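Local coordinates for levoglucosan dehydrogenase (Pseudarthrobacter phenanthrenivorans, PDB 6A3F), which catalyses the NAD(+)-dependent oxidation of levoglucosan to 3-dehydrolevoglucosan, working as a homotetramer of the Gfo/Idh/MocA family, at residues Q22-G27 with D365-I370; A43-F48 with I361-F366; Y153-A158 with H339-G344. All coordinates share one frame; numbering follows the deposited sequence.

Interaction 1. Residues Q22-G27 with D365-I370; sequences QNLNVG and DFFKAI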
ATOM      1  N   GLN B  22     -36.948  14.598  23.082  1.00 56.55           N
ATOM      2  CA  GLN B  22     -36.566  15.496  24.155  1.00 54.27           C
ATOM      3  C   GLN B  22     -35.269  16.234  23.785  1.00 48.27           C
ATOM      4  O   GLN B  22     -34.344  15.676  23.172  1.00 40.68           O
ATOM      5  CB  GLN B  22     -36.405  14.704  25.457  1.00 63.20           C
ATOM      6  CG  GLN B  22     -36.586  15.554  26.714  1.00 75.53           C
ATOM      7  CD  GLN B  22     -36.164  14.838  27.977  1.00 82.14           C
ATOM      8  OE1 GLN B  22     -36.180  13.607  28.042  1.00 83.69           O
ATOM      9  NE2 GLN B  22     -35.783  15.606  28.992  1.00 72.90           N
ATOM     10  N   ASN B  23     -35.213  17.491  24.189  1.00 40.41           N
ATOM     11  CA  ASN B  23     -33.977  18.246  24.251  1.00 41.01           C
ATOM     12  C   ASN B  23     -33.168  17.801  25.480  1.00 42.35           C
ATOM     13  O   ASN B  23     -33.711  17.721  26.570  1.00 42.85           O
ATOM     14  CB  ASN B  23     -34.265  19.735  24.304  1.00 43.65           C
ATOM     15  CG  ASN B  23     -34.781  20.286  22.999  1.00 47.38           C
ATOM     16  OD1 ASN B  23     -34.729  19.639  21.962  1.00 47.69           O
ATOM     17  ND2 ASN B  23     -35.261  21.515  23.040  1.00 55.86           N
ATOM     18  N   LEU B  24     -31.893  17.447  25.300  1.00 37.00           N
ATOM     19  CA  LEU B  24     -30.998  17.109  26.412  1.00 33.58           C
ATOM     20  C   LEU B  24     -29.850  18.132  26.443  1.00 33.94           C
ATOM     21  O   LEU B  24     -29.098  18.306  25.461  1.00 32.49           O
ATOM     22  CB  LEU B  24     -30.477  15.678  26.268  1.00 32.99           C
ATOM     23  CG  LEU B  24     -31.474  14.555  26.560  1.00 34.21           C
ATOM     24  CD1 LEU B  24     -30.919  13.244  26.096  1.00 33.87           C
ATOM     25  CD2 LEU B  24     -31.830  14.457  28.039  1.00 36.33           C
ATOM     26  N   ASN B  25     -29.756  18.834  27.576  1.00 31.45           N
ATOM     27  CA  ASN B  25     -28.856  19.943  27.742  1.00 31.94           C
ATOM     28  C   ASN B  25     -27.507  19.379  28.196  1.00 32.06           C
ATOM     29  O   ASN B  25     -27.394  18.726  29.231  1.00 30.45           O
ATOM     30  CB  ASN B  25     -29.411  20.989  28.722  1.00 31.07           C
ATOM     31  CG  ASN B  25     -30.610  21.743  28.189  1.00 29.36           C
ATOM     32  OD1 ASN B  25     -30.653  22.131  27.030  1.00 32.34           O
ATOM     33  ND2 ASN B  25     -31.575  22.015  29.050  1.00 35.50           N
ATOM     34  N   VAL B  26     -26.493  19.673  27.395  1.00 29.58           N
ATOM     35  CA  VAL B  26     -25.121  19.224  27.637  1.00 29.44           C
ATOM     36  C   VAL B  26     -24.316  20.349  28.263  1.00 27.88           C
ATOM     37  O   VAL B  26     -24.295  21.473  27.727  1.00 27.56           O
ATOM     38  CB  VAL B  26     -24.426  18.781  26.330  1.00 29.31           C
ATOM     39  CG1 VAL B  26     -22.982  18.381  26.573  1.00 28.29           C
ATOM     40  CG2 VAL B  26     -25.201  17.671  25.644  1.00 29.63           C
ATOM     41  N   GLY B  27     -23.614  19.986  29.332  1.00 28.36           N
ATOM     42  CA  GLY B  27     -22.523  20.763  29.861  1.00 29.19           C
ATOM     43  C   GLY B  27     -21.178  20.135  29.529  1.00 27.87           C
ATOM     44  O   GLY B  27     -20.915  19.027  29.959  1.00 28.43           O
ATOM     45  N   ASP B 365     -24.831   6.776  19.998  1.00 22.96           N
ATOM     46  CA  ASP B 365     -25.127   5.608  20.791  1.00 25.37           C
ATOM     47  C   ASP B 365     -25.368   6.026  22.257  1.00 25.28           C
ATOM     48  O   ASP B 365     -26.140   5.385  22.978  1.00 25.59           O
ATOM     49  CB  ASP B 365     -24.017   4.559  20.721  1.00 24.65           C
ATOM     50  CG  ASP B 365     -24.007   3.765  19.382  1.00 26.36           C
ATOM     51  OD1 ASP B 365     -24.996   3.830  18.598  1.00 25.04           O
ATOM     52  OD2 ASP B 365     -22.990   3.100  19.155  1.00 25.95           O
ATOM     53  N   PHE B 366     -24.692   7.082  22.656  1.00 25.03           N
ATOM     54  CA  PHE B 366     -24.791   7.618  24.028  1.00 25.54           C
ATOM     55  C   PHE B 366     -26.220   8.122  24.281  1.00 24.91           C
ATOM     56  O   PHE B 366     -26.854   7.844  25.313  1.00 27.32           O
ATOM     57  CB  PHE B 366     -23.771   8.742  24.181  1.00 24.18           C
ATOM     58  CG  PHE B 366     -23.760   9.429  25.526  1.00 26.02           C
ATOM     59  CD1 PHE B 366     -23.531   8.719  26.693  1.00 27.10           C
ATOM     60  CD2 PHE B 366     -23.921  10.796  25.616  1.00 30.32           C
ATOM     61  CE1 PHE B 366     -23.530   9.364  27.929  1.00 27.78           C
ATOM     62  CE2 PHE B 366     -23.895  11.439  26.847  1.00 34.96           C
ATOM     63  CZ  PHE B 366     -23.701  10.716  28.005  1.00 28.67           C
ATOM     64  N   PHE B 367     -26.710   8.884  23.342  1.00 26.21           N
ATOM     65  CA  PHE B 367     -28.021   9.495  23.433  1.00 29.15           C
ATOM     66  C   PHE B 367     -29.138   8.448  23.229  1.00 31.50           C
ATOM     67  O   PHE B 367     -30.226   8.562  23.858  1.00 29.99           O
ATOM     68  CB  PHE B 367     -28.108  10.708  22.504  1.00 30.53           C
ATOM     69  CG  PHE B 367     -27.564  11.982  23.102  1.00 36.53           C
ATOM     70  CD1 PHE B 367     -28.329  12.747  23.954  1.00 41.68           C
ATOM     71  CD2 PHE B 367     -26.283  12.423  22.823  1.00 40.99           C
ATOM     72  CE1 PHE B 367     -27.816  13.892  24.543  1.00 42.43           C
ATOM     73  CE2 PHE B 367     -25.771  13.577  23.397  1.00 43.20           C
ATOM     74  CZ  PHE B 367     -26.547  14.320  24.244  1.00 40.67           C
ATOM     75  N   LYS B 368     -28.886   7.421  22.421  1.00 29.78           N
ATOM     76  CA  LYS B 368     -29.801   6.305  22.256  1.00 29.91           C
ATOM     77  C   LYS B 368     -29.991   5.585  23.608  1.00 30.82           C
ATOM     78  O   LYS B 368     -31.115   5.305  24.000  1.00 28.50           O
ATOM     79  CB  LYS B 368     -29.242   5.369  21.173  1.00 33.73           C
ATOM     80  CG  LYS B 368     -30.081   4.149  20.857  1.00 39.67           C
ATOM     81  CD  LYS B 368     -29.848   3.517  19.482  1.00 46.14           C
ATOM     82  CE  LYS B 368     -31.057   2.696  19.079  1.00 52.55           C
ATOM     83  NZ  LYS B 368     -30.774   1.783  17.947  1.00 63.45           N
ATOM     84  N   ALA B 369     -28.898   5.298  24.313  1.00 29.70           N
ATOM     85  CA  ALA B 369     -28.973   4.695  25.671  1.00 31.27           C
ATOM     86  C   ALA B 369     -29.774   5.584  26.636  1.00 29.84           C
ATOM     87  O   ALA B 369     -30.539   5.051  27.452  1.00 32.69           O
ATOM     88  CB  ALA B 369     -27.585   4.417  26.204  1.00 28.71           C
ATOM     89  N   ILE B 370     -29.584   6.905  26.572  1.00 29.34           N
ATOM     90  CA  ILE B 370     -30.272   7.832  27.449  1.00 33.01           C
ATOM     91  C   ILE B 370     -31.771   7.771  27.170  1.00 37.15           C
ATOM     92  O   ILE B 370     -32.577   7.557  28.082  1.00 33.45           O
ATOM     93  CB  ILE B 370     -29.748   9.268  27.299  1.00 31.15           C
ATOM     94  CG1 ILE B 370     -28.322   9.394  27.839  1.00 29.70           C
ATOM     95  CG2 ILE B 370     -30.689  10.262  27.988  1.00 35.07           C
ATOM     96  CD1 ILE B 370     -27.661  10.743  27.508  1.00 26.20           C
TER
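Leu24 and Val26 meet the ring of Phe367 at its edge, and the contact is apolar throughout. Leu24 makes the tighter approach. Its CD1 lies 3.4 Å from Phe367 CD1. Its CB lies 3.6 Å from Phe367 CE1, in the plane of the ring. The two side chains come from opposite sides and overlap alongside one another. Val26 reaches the far end of the same ring: its CG2, also in the ring plane, is 3.9 Å from Phe367 CZ.

The second kind of contact is between aliphatic branches. Leu24 CD1 is 3.5 Å from Ile370 CG2. The same methyl touches both Phe367 and Ile370, which lie about one helical turn apart. Ile370 CG2 stands anti to its backbone N, with CG1 near -69° in chi1. That puts the short branch on the strand. Ile370 CD1 lies over one face of the Phe366 ring, toward its rim, 3.9 Å above the plane.

The backbones stay well apart. The axes of strand 23-27 and helix 365-370 approach to 11.3 Å and run at 122°. Strand 23-30 is bonded to strands 55-62 and 96-100 on its two edges. Val96 and Tyr42 add to the apolar layer. This is helix-on-sheet packing over a parallel Rossmann sheet, here the NAD-binding domain, with the helix supplied from far later in the chain.

Interaction 2. Residues A43-F48 with I361-F366; sequences AAMPMF and IEAHDF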
ATOM      1  N   ALA B  43     -23.696  18.875  17.544  1.00 24.57           N
ATOM      2  CA  ALA B  43     -24.365  19.615  16.477  1.00 24.53           C
ATOM      3  C   ALA B  43     -24.761  18.676  15.335  1.00 27.08           C
ATOM      4  O   ALA B  43     -25.881  18.776  14.814  1.00 29.19           O
ATOM      5  CB  ALA B  43     -23.482  20.742  16.025  1.00 25.43           C
ATOM      6  N   ALA B  44     -23.896  17.720  14.978  1.00 24.14           N
ATOM      7  CA  ALA B  44     -24.090  16.950  13.759  1.00 23.80           C
ATOM      8  C   ALA B  44     -24.815  15.643  14.020  1.00 24.29           C
ATOM      9  O   ALA B  44     -25.357  15.147  13.073  1.00 25.71           O
ATOM     10  CB  ALA B  44     -22.780  16.648  13.047  1.00 24.03           C
ATOM     11  N   MET B  45     -24.801  15.085  15.241  1.00 24.20           N
ATOM     12  CA  MET B  45     -25.349  13.750  15.439  1.00 24.59           C
ATOM     13  C   MET B  45     -26.805  13.649  14.925  1.00 25.76           C
ATOM     14  O   MET B  45     -27.091  12.742  14.186  1.00 23.02           O
ATOM     15  CB  MET B  45     -25.254  13.279  16.887  1.00 24.23           C
ATOM     16  CG  MET B  45     -25.823  11.883  17.078  1.00 26.57           C
ATOM     17  SD  MET B  45     -27.604  11.953  17.422  1.00 28.97           S
ATOM     18  CE  MET B  45     -27.520  12.308  19.182  1.00 34.07           C
ATOM     19  N   PRO B  46     -27.718  14.571  15.275  1.00 25.00           N
ATOM     20  CA  PRO B  46     -29.072  14.385  14.687  1.00 26.17           C
ATOM     21  C   PRO B  46     -29.151  14.622  13.157  1.00 26.97           C
ATOM     22  O   PRO B  46     -30.081  14.145  12.495  1.00 25.05           O
ATOM     23  CB  PRO B  46     -29.914  15.394  15.474  1.00 26.20           C
ATOM     24  CG  PRO B  46     -28.937  16.474  15.854  1.00 29.58           C
ATOM     25  CD  PRO B  46     -27.657  15.738  16.167  1.00 25.95           C
ATOM     26  N   MET B  47     -28.232  15.373  12.584  1.00 25.82           N
ATOM     27  CA  MET B  47     -28.179  15.536  11.140  1.00 27.37           C
ATOM     28  C   MET B  47     -27.921  14.169  10.501  1.00 25.55           C
ATOM     29  O   MET B  47     -28.454  13.902   9.430  1.00 24.35           O
ATOM     30  CB  MET B  47     -27.069  16.484  10.675  1.00 26.08           C
ATOM     31  CG  MET B  47     -27.081  17.840  11.338  1.00 27.45           C
ATOM     32  SD  MET B  47     -25.678  18.814  10.732  1.00 26.71           S
ATOM     33  CE  MET B  47     -25.901  20.396  11.559  1.00 24.92           C
ATOM     34  N   PHE B  48     -27.100  13.347  11.155  1.00 23.62           N
ATOM     35  CA  PHE B  48     -26.641  12.075  10.587  1.00 22.93           C
ATOM     36  C   PHE B  48     -27.633  10.957  10.862  1.00 23.68           C
ATOM     37  O   PHE B  48     -27.860  10.090  10.014  1.00 21.70           O
ATOM     38  CB  PHE B  48     -25.249  11.736  11.146  1.00 22.71           C
ATOM     39  CG  PHE B  48     -24.124  12.484  10.458  1.00 24.89           C
ATOM     40  CD1 PHE B  48     -24.218  13.835  10.193  1.00 27.41           C
ATOM     41  CD2 PHE B  48     -22.962  11.844  10.075  1.00 31.17           C
ATOM     42  CE1 PHE B  48     -23.191  14.520   9.559  1.00 29.62           C
ATOM     43  CE2 PHE B  48     -21.948  12.524   9.413  1.00 32.84           C
ATOM     44  CZ  PHE B  48     -22.059  13.859   9.154  1.00 31.38           C
ATOM     45  N   ILE B 361     -20.819   9.122  15.953  1.00 22.03           N
ATOM     46  CA  ILE B 361     -21.357   7.790  16.174  1.00 20.35           C
ATOM     47  C   ILE B 361     -21.425   7.526  17.676  1.00 21.00           C
ATOM     48  O   ILE B 361     -22.426   7.022  18.194  1.00 23.24           O
ATOM     49  CB  ILE B 361     -20.513   6.730  15.462  1.00 21.71           C
ATOM     50  CG1 ILE B 361     -20.595   6.885  13.950  1.00 21.11           C
ATOM     51  CG2 ILE B 361     -20.930   5.325  15.854  1.00 24.74           C
ATOM     52  CD1 ILE B 361     -19.544   6.105  13.234  1.00 21.15           C
ATOM     53  N   GLU B 362     -20.344   7.869  18.373  1.00 20.47           N
ATOM     54  CA  GLU B 362     -20.280   7.771  19.836  1.00 20.49           C
ATOM     55  C   GLU B 362     -21.474   8.498  20.474  1.00 22.61           C
ATOM     56  O   GLU B 362     -22.207   7.905  21.296  1.00 24.45           O
ATOM     57  CB  GLU B 362     -18.917   8.312  20.289  1.00 20.75           C
ATOM     58  CG  GLU B 362     -18.649   8.210  21.784  1.00 21.00           C
ATOM     59  CD  GLU B 362     -17.302   8.821  22.135  1.00 21.76           C
ATOM     60  OE1 GLU B 362     -17.117  10.033  21.826  1.00 24.86           O
ATOM     61  OE2 GLU B 362     -16.445   8.064  22.671  1.00 24.62           O
ATOM     62  N   ALA B 363     -21.684   9.752  20.102  1.00 23.25           N
ATOM     63  CA  ALA B 363     -22.791  10.557  20.644  1.00 22.80           C
ATOM     64  C   ALA B 363     -24.154   9.950  20.289  1.00 25.46           C
ATOM     65  O   ALA B 363     -25.112   9.958  21.117  1.00 26.06           O
ATOM     66  CB  ALA B 363     -22.654  11.978  20.198  1.00 24.67           C
ATOM     67  N   HIS B 364     -24.289   9.421  19.072  1.00 24.89           N
ATOM     68  CA  HIS B 364     -25.533   8.742  18.721  1.00 24.72           C
ATOM     69  C   HIS B 364     -25.828   7.614  19.701  1.00 25.13           C
ATOM     70  O   HIS B 364     -26.997   7.472  20.176  1.00 25.30           O
ATOM     71  CB  HIS B 364     -25.487   8.189  17.286  1.00 22.67           C
ATOM     72  CG  HIS B 364     -26.769   7.524  16.882  1.00 25.40           C
ATOM     73  ND1 HIS B 364     -26.868   6.177  16.640  1.00 27.34           N
ATOM     74  CD2 HIS B 364     -28.008   8.019  16.726  1.00 27.94           C
ATOM     75  CE1 HIS B 364     -28.128   5.871  16.346  1.00 26.46           C
ATOM     76  NE2 HIS B 364     -28.843   6.975  16.421  1.00 28.24           N
ATOM     77  N   ASP B 365     -24.831   6.776  19.998  1.00 22.96           N
ATOM     78  CA  ASP B 365     -25.127   5.608  20.791  1.00 25.37           C
ATOM     79  C   ASP B 365     -25.368   6.026  22.257  1.00 25.28           C
ATOM     80  O   ASP B 365     -26.140   5.385  22.978  1.00 25.59           O
ATOM     81  CB  ASP B 365     -24.017   4.559  20.721  1.00 24.65           C
ATOM     82  CG  ASP B 365     -24.007   3.765  19.382  1.00 26.36           C
ATOM     83  OD1 ASP B 365     -24.996   3.830  18.598  1.00 25.04           O
ATOM     84  OD2 ASP B 365     -22.990   3.100  19.155  1.00 25.95           O
ATOM     85  N   PHE B 366     -24.692   7.082  22.656  1.00 25.03           N
ATOM     86  CA  PHE B 366     -24.791   7.618  24.028  1.00 25.54           C
ATOM     87  C   PHE B 366     -26.220   8.122  24.281  1.00 24.91           C
ATOM     88  O   PHE B 366     -26.854   7.844  25.313  1.00 27.32           O
ATOM     89  CB  PHE B 366     -23.771   8.742  24.181  1.00 24.18           C
ATOM     90  CG  PHE B 366     -23.760   9.429  25.526  1.00 26.02           C
ATOM     91  CD1 PHE B 366     -23.531   8.719  26.693  1.00 27.10           C
ATOM     92  CD2 PHE B 366     -23.921  10.796  25.616  1.00 30.32           C
ATOM     93  CE1 PHE B 366     -23.530   9.364  27.929  1.00 27.78           C
ATOM     94  CE2 PHE B 366     -23.895  11.439  26.847  1.00 34.96           C
ATOM     95  CZ  PHE B 366     -23.701  10.716  28.005  1.00 28.67           C
TER
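Met45 lies against the backbone and side chain of His364, and this is the tight part of the contact. Its CG is 3.5 Å from His364 N and 3.7 Å from His364 CB. CG stands anti to the backbone N of Met45 (chi1 -180°), which carries it out to helix 361-366. Bends at chi2 (-88°) and chi3 (-82°) turn SD and CE along helix 361-366. The sulfur meets the imidazole at its edge, in a Met-aromatic contact. SD is 5.1 Å from the ring centroid and 4.0 Å from His364 CD2. The two side chains cross at about a right angle.

The looser part is at Ala363. Its CB is 4.4 Å from Met45 CB, and Met45 CE is 3.9 Å from Ala363 O. His364 is the partly exposed member, while Met45 and Ala363 are buried. The His364 ring also stacks on Phe49.

Helix 35-48 kinks around Pro46 and Met47. Its end packs against a second subunit, where Met47 O accepts a hydrogen bond from Arg75 NE of that subunit. Within the chain, Met45 also packs on Pro56 and on Phe367. Met45 thus sits between helix 355-371 and strand 55-62 of the nucleotide-binding sheet.

Interaction 3. Residues Y153-A158 with H339-G344; sequences YRRTPA and HPYGEG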
ATOM      1  N   TYR B 153     -12.375   5.401  19.124  1.00 20.06           N
ATOM      2  CA  TYR B 153     -11.832   4.755  17.962  1.00 21.12           C
ATOM      3  C   TYR B 153     -12.482   3.397  17.737  1.00 20.12           C
ATOM      4  O   TYR B 153     -12.477   2.919  16.597  1.00 20.25           O
ATOM      5  CB  TYR B 153     -10.318   4.599  18.031  1.00 21.02           C
ATOM      6  CG  TYR B 153      -9.554   5.887  17.928  1.00 20.41           C
ATOM      7  CD1 TYR B 153      -9.581   6.650  16.771  1.00 20.38           C
ATOM      8  CD2 TYR B 153      -8.847   6.370  19.030  1.00 21.55           C
ATOM      9  CE1 TYR B 153      -8.865   7.826  16.684  1.00 20.35           C
ATOM     10  CE2 TYR B 153      -8.145   7.561  18.959  1.00 21.29           C
ATOM     11  CZ  TYR B 153      -8.122   8.268  17.764  1.00 22.09           C
ATOM     12  OH  TYR B 153      -7.415   9.439  17.647  1.00 20.23           O
ATOM     13  N   ARG B 154     -13.112   2.798  18.745  1.00 22.94           N
ATOM     14  CA  ARG B 154     -13.794   1.528  18.469  1.00 22.73           C
ATOM     15  C   ARG B 154     -15.062   1.743  17.620  1.00 20.44           C
ATOM     16  O   ARG B 154     -15.595   0.740  17.117  1.00 22.11           O
ATOM     17  CB  ARG B 154     -14.079   0.769  19.765  1.00 22.68           C
ATOM     18  CG  ARG B 154     -15.256   1.308  20.558  1.00 23.45           C
ATOM     19  CD  ARG B 154     -16.123   0.268  21.266  1.00 22.61           C
ATOM     20  NE  ARG B 154     -15.488  -0.329  22.448  1.00 21.86           N
ATOM     21  CZ  ARG B 154     -16.124  -1.103  23.335  1.00 21.96           C
ATOM     22  NH1 ARG B 154     -17.408  -1.365  23.175  1.00 26.16           N
ATOM     23  NH2 ARG B 154     -15.473  -1.646  24.349  1.00 23.32           N
ATOM     24  N   ARG B 155     -15.543   2.982  17.460  1.00 21.13           N
ATOM     25  CA  ARG B 155     -16.686   3.290  16.664  1.00 21.00           C
ATOM     26  C   ARG B 155     -16.247   3.777  15.264  1.00 20.50           C
ATOM     27  O   ARG B 155     -17.063   4.298  14.518  1.00 21.72           O
ATOM     28  CB  ARG B 155     -17.607   4.292  17.377  1.00 20.24           C
ATOM     29  CG  ARG B 155     -18.503   3.600  18.408  1.00 21.10           C
ATOM     30  CD  ARG B 155     -19.295   4.513  19.309  1.00 22.79           C
ATOM     31  NE  ARG B 155     -20.381   3.762  19.936  1.00 23.22           N
ATOM     32  CZ  ARG B 155     -20.296   2.994  21.017  1.00 22.68           C
ATOM     33  NH1 ARG B 155     -19.157   2.850  21.674  1.00 22.62           N
ATOM     34  NH2 ARG B 155     -21.397   2.376  21.444  1.00 24.28           N
ATOM     35  N   THR B 156     -14.974   3.633  14.895  1.00 20.23           N
ATOM     36  CA  THR B 156     -14.597   3.663  13.490  1.00 19.81           C
ATOM     37  C   THR B 156     -15.374   2.540  12.776  1.00 17.49           C
ATOM     38  O   THR B 156     -15.309   1.393  13.213  1.00 17.51           O
ATOM     39  CB  THR B 156     -13.095   3.449  13.275  1.00 19.00           C
ATOM     40  OG1 THR B 156     -12.270   4.317  14.072  1.00 20.33           O
ATOM     41  CG2 THR B 156     -12.685   3.612  11.823  1.00 19.58           C
ATOM     42  N   PRO B 157     -16.076   2.873  11.682  1.00 18.12           N
ATOM     43  CA  PRO B 157     -16.907   1.842  11.102  1.00 18.71           C
ATOM     44  C   PRO B 157     -16.117   0.564  10.800  1.00 17.43           C
ATOM     45  O   PRO B 157     -16.645  -0.516  11.015  1.00 19.36           O
ATOM     46  CB  PRO B 157     -17.534   2.499   9.881  1.00 18.09           C
ATOM     47  CG  PRO B 157     -17.675   3.916  10.334  1.00 18.55           C
ATOM     48  CD  PRO B 157     -16.407   4.168  11.125  1.00 16.78           C
ATOM     49  N   ALA B 158     -14.890   0.669  10.295  1.00 18.58           N
ATOM     50  CA  ALA B 158     -14.049  -0.481   9.997  1.00 18.16           C
ATOM     51  C   ALA B 158     -13.842  -1.395  11.219  1.00 17.57           C
ATOM     52  O   ALA B 158     -13.730  -2.595  11.084  1.00 18.31           O
ATOM     53  CB  ALA B 158     -12.734   0.012   9.473  1.00 16.50           C
ATOM     54  N   HIS B 339     -22.078  -1.390   5.734  1.00 20.37           N
ATOM     55  CA  HIS B 339     -21.287  -1.724   6.889  1.00 19.28           C
ATOM     56  C   HIS B 339     -21.838  -1.034   8.133  1.00 18.92           C
ATOM     57  O   HIS B 339     -22.676  -0.159   8.033  1.00 19.33           O
ATOM     58  CB  HIS B 339     -19.813  -1.373   6.642  1.00 20.59           C
ATOM     59  CG  HIS B 339     -19.320  -1.851   5.326  1.00 18.02           C
ATOM     60  ND1 HIS B 339     -19.397  -1.060   4.179  1.00 17.67           N
ATOM     61  CD2 HIS B 339     -18.791  -3.035   4.952  1.00 18.27           C
ATOM     62  CE1 HIS B 339     -18.935  -1.762   3.158  1.00 18.96           C
ATOM     63  NE2 HIS B 339     -18.546  -2.967   3.589  1.00 16.25           N
ATOM     64  N   PRO B 340     -21.360  -1.451   9.283  1.00 20.63           N
ATOM     65  CA  PRO B 340     -21.946  -0.893  10.520  1.00 22.91           C
ATOM     66  C   PRO B 340     -21.874   0.641  10.555  1.00 22.19           C
ATOM     67  O   PRO B 340     -20.879   1.258  10.110  1.00 22.03           O
ATOM     68  CB  PRO B 340     -21.179  -1.581  11.657  1.00 23.46           C
ATOM     69  CG  PRO B 340     -20.749  -2.883  11.037  1.00 23.27           C
ATOM     70  CD  PRO B 340     -20.397  -2.523   9.604  1.00 20.65           C
ATOM     71  N   TYR B 341     -22.982   1.207  11.047  1.00 19.51           N
ATOM     72  CA  TYR B 341     -23.302   2.635  11.172  1.00 19.37           C
ATOM     73  C   TYR B 341     -23.495   3.290   9.797  1.00 19.11           C
ATOM     74  O   TYR B 341     -23.664   4.515   9.719  1.00 21.16           O
ATOM     75  CB  TYR B 341     -22.229   3.414  11.955  1.00 20.98           C
ATOM     76  CG  TYR B 341     -21.862   2.806  13.277  1.00 22.05           C
ATOM     77  CD1 TYR B 341     -22.801   2.673  14.288  1.00 26.01           C
ATOM     78  CD2 TYR B 341     -20.592   2.301  13.484  1.00 25.79           C
ATOM     79  CE1 TYR B 341     -22.474   2.076  15.500  1.00 25.95           C
ATOM     80  CE2 TYR B 341     -20.245   1.722  14.695  1.00 28.36           C
ATOM     81  CZ  TYR B 341     -21.184   1.622  15.702  1.00 28.31           C
ATOM     82  OH  TYR B 341     -20.801   1.036  16.879  1.00 34.25           O
ATOM     83  N   GLY B 342     -23.494   2.501   8.704  1.00 21.10           N
ATOM     84  CA  GLY B 342     -23.577   3.071   7.379  1.00 20.39           C
ATOM     85  C   GLY B 342     -24.772   3.968   7.154  1.00 20.54           C
ATOM     86  O   GLY B 342     -24.692   4.888   6.322  1.00 21.59           O
ATOM     87  N   GLU B 343     -25.906   3.666   7.819  1.00 22.62           N
ATOM     88  CA  GLU B 343     -27.168   4.386   7.652  1.00 22.05           C
ATOM     89  C   GLU B 343     -27.006   5.847   8.066  1.00 22.52           C
ATOM     90  O   GLU B 343     -27.761   6.738   7.607  1.00 22.47           O
ATOM     91  CB  GLU B 343     -28.304   3.706   8.440  1.00 24.88           C
ATOM     92  CG  GLU B 343     -28.241   3.903   9.942  1.00 25.32           C
ATOM     93  CD  GLU B 343     -27.301   2.986  10.703  1.00 28.60           C
ATOM     94  OE1 GLU B 343     -26.600   2.150  10.054  1.00 28.18           O
ATOM     95  OE2 GLU B 343     -27.281   3.100  11.960  1.00 31.87           O
ATOM     96  N   GLY B 344     -26.091   6.094   8.978  1.00 21.17           N
ATOM     97  CA  GLY B 344     -25.858   7.488   9.439  1.00 18.92           C
ATOM     98  C   GLY B 344     -24.764   8.211   8.661  1.00 19.37           C
ATOM     99  O   GLY B 344     -24.548   9.401   8.919  1.00 19.97           O
TER
HETATM  100  O   HOH W   1     -18.036  -0.247  17.349  1.00 26.37           O
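A water joins Arg154 to Tyr341. It donates to Arg154 O at 2.6 Å and meets Tyr341 OH at 3.1 Å, lying in the plane of the tyrosine ring at its edge. This bridge is the polar link between the two segments.

A second grip shapes residues 153-158. Tyr153 O accepts from Thr156 OG1 at 2.9 Å and from Thr156 N at 3.1 Å. The hydroxyl comes in tilted 19° from the carbonyl plane. These two bonds tie down the turn that leads into helix 157-167. Thr156 holds the N-cap position, but its side chain is spent on Tyr153 O and makes no capping bond.

The direct contacts are van der Waals packing. Tyr341 OH lies 3.8 Å from Arg155 CG. The guanidinium and ring planes are 32° apart. NE of Arg155 makes a salt bridge to Asp365 OD2, and NH1 is hydrogen-bonded to Ser377 O. Pro157 CA approaches Tyr341 CD2 at the ring edge, at 4.4 Å. Pro157 CB sits 3.6 Å from Pro340 O.

Tyr341 leaves a type II beta turn, His339 to Gly342, closed by Gly342 N to His339 O at 2.9 Å. It takes the third position, with a left-handed backbone. Tyr341 CG lies anti to its carbonyl carbon (chi1 -51°), which points the ring at Arg155 and Pro157.

Tyr153, a levoglucosan-binding residue, makes edge-to-face contacts with Tyr310 and His213. Pro340 and Tyr341 lean on Ala160 of helix 157-167. Tyr341 also touches Ile361 and Asp365. Tyr341 thus lies between helix 157-167 and helix 355-371.

Overall arrangement
Helix 355-371 carries one side of interactions 1 and 2 and touches interaction 3. Interactions 1 and 2 share Asp365 and Phe366, and their centres are 9 Å apart. Met45 CE and Phe367 CB touch at 3.7 Å, joining them into one apolar layer. Interaction 3 is linked to the helix by charge: Arg155 NE and Asp365 OD2 form a salt bridge of 2.8 Å. Its centre is 12 Å from that of interaction 2 and 19 Å from that of interaction 1. Interaction 3 contributes Tyr153 to the levoglucosan site. Interaction 2 lies near the NADH site, with the Ala363 side chain about 9 Å from that of Asn152. Interactions 2 and 3 both also touch the second subunit.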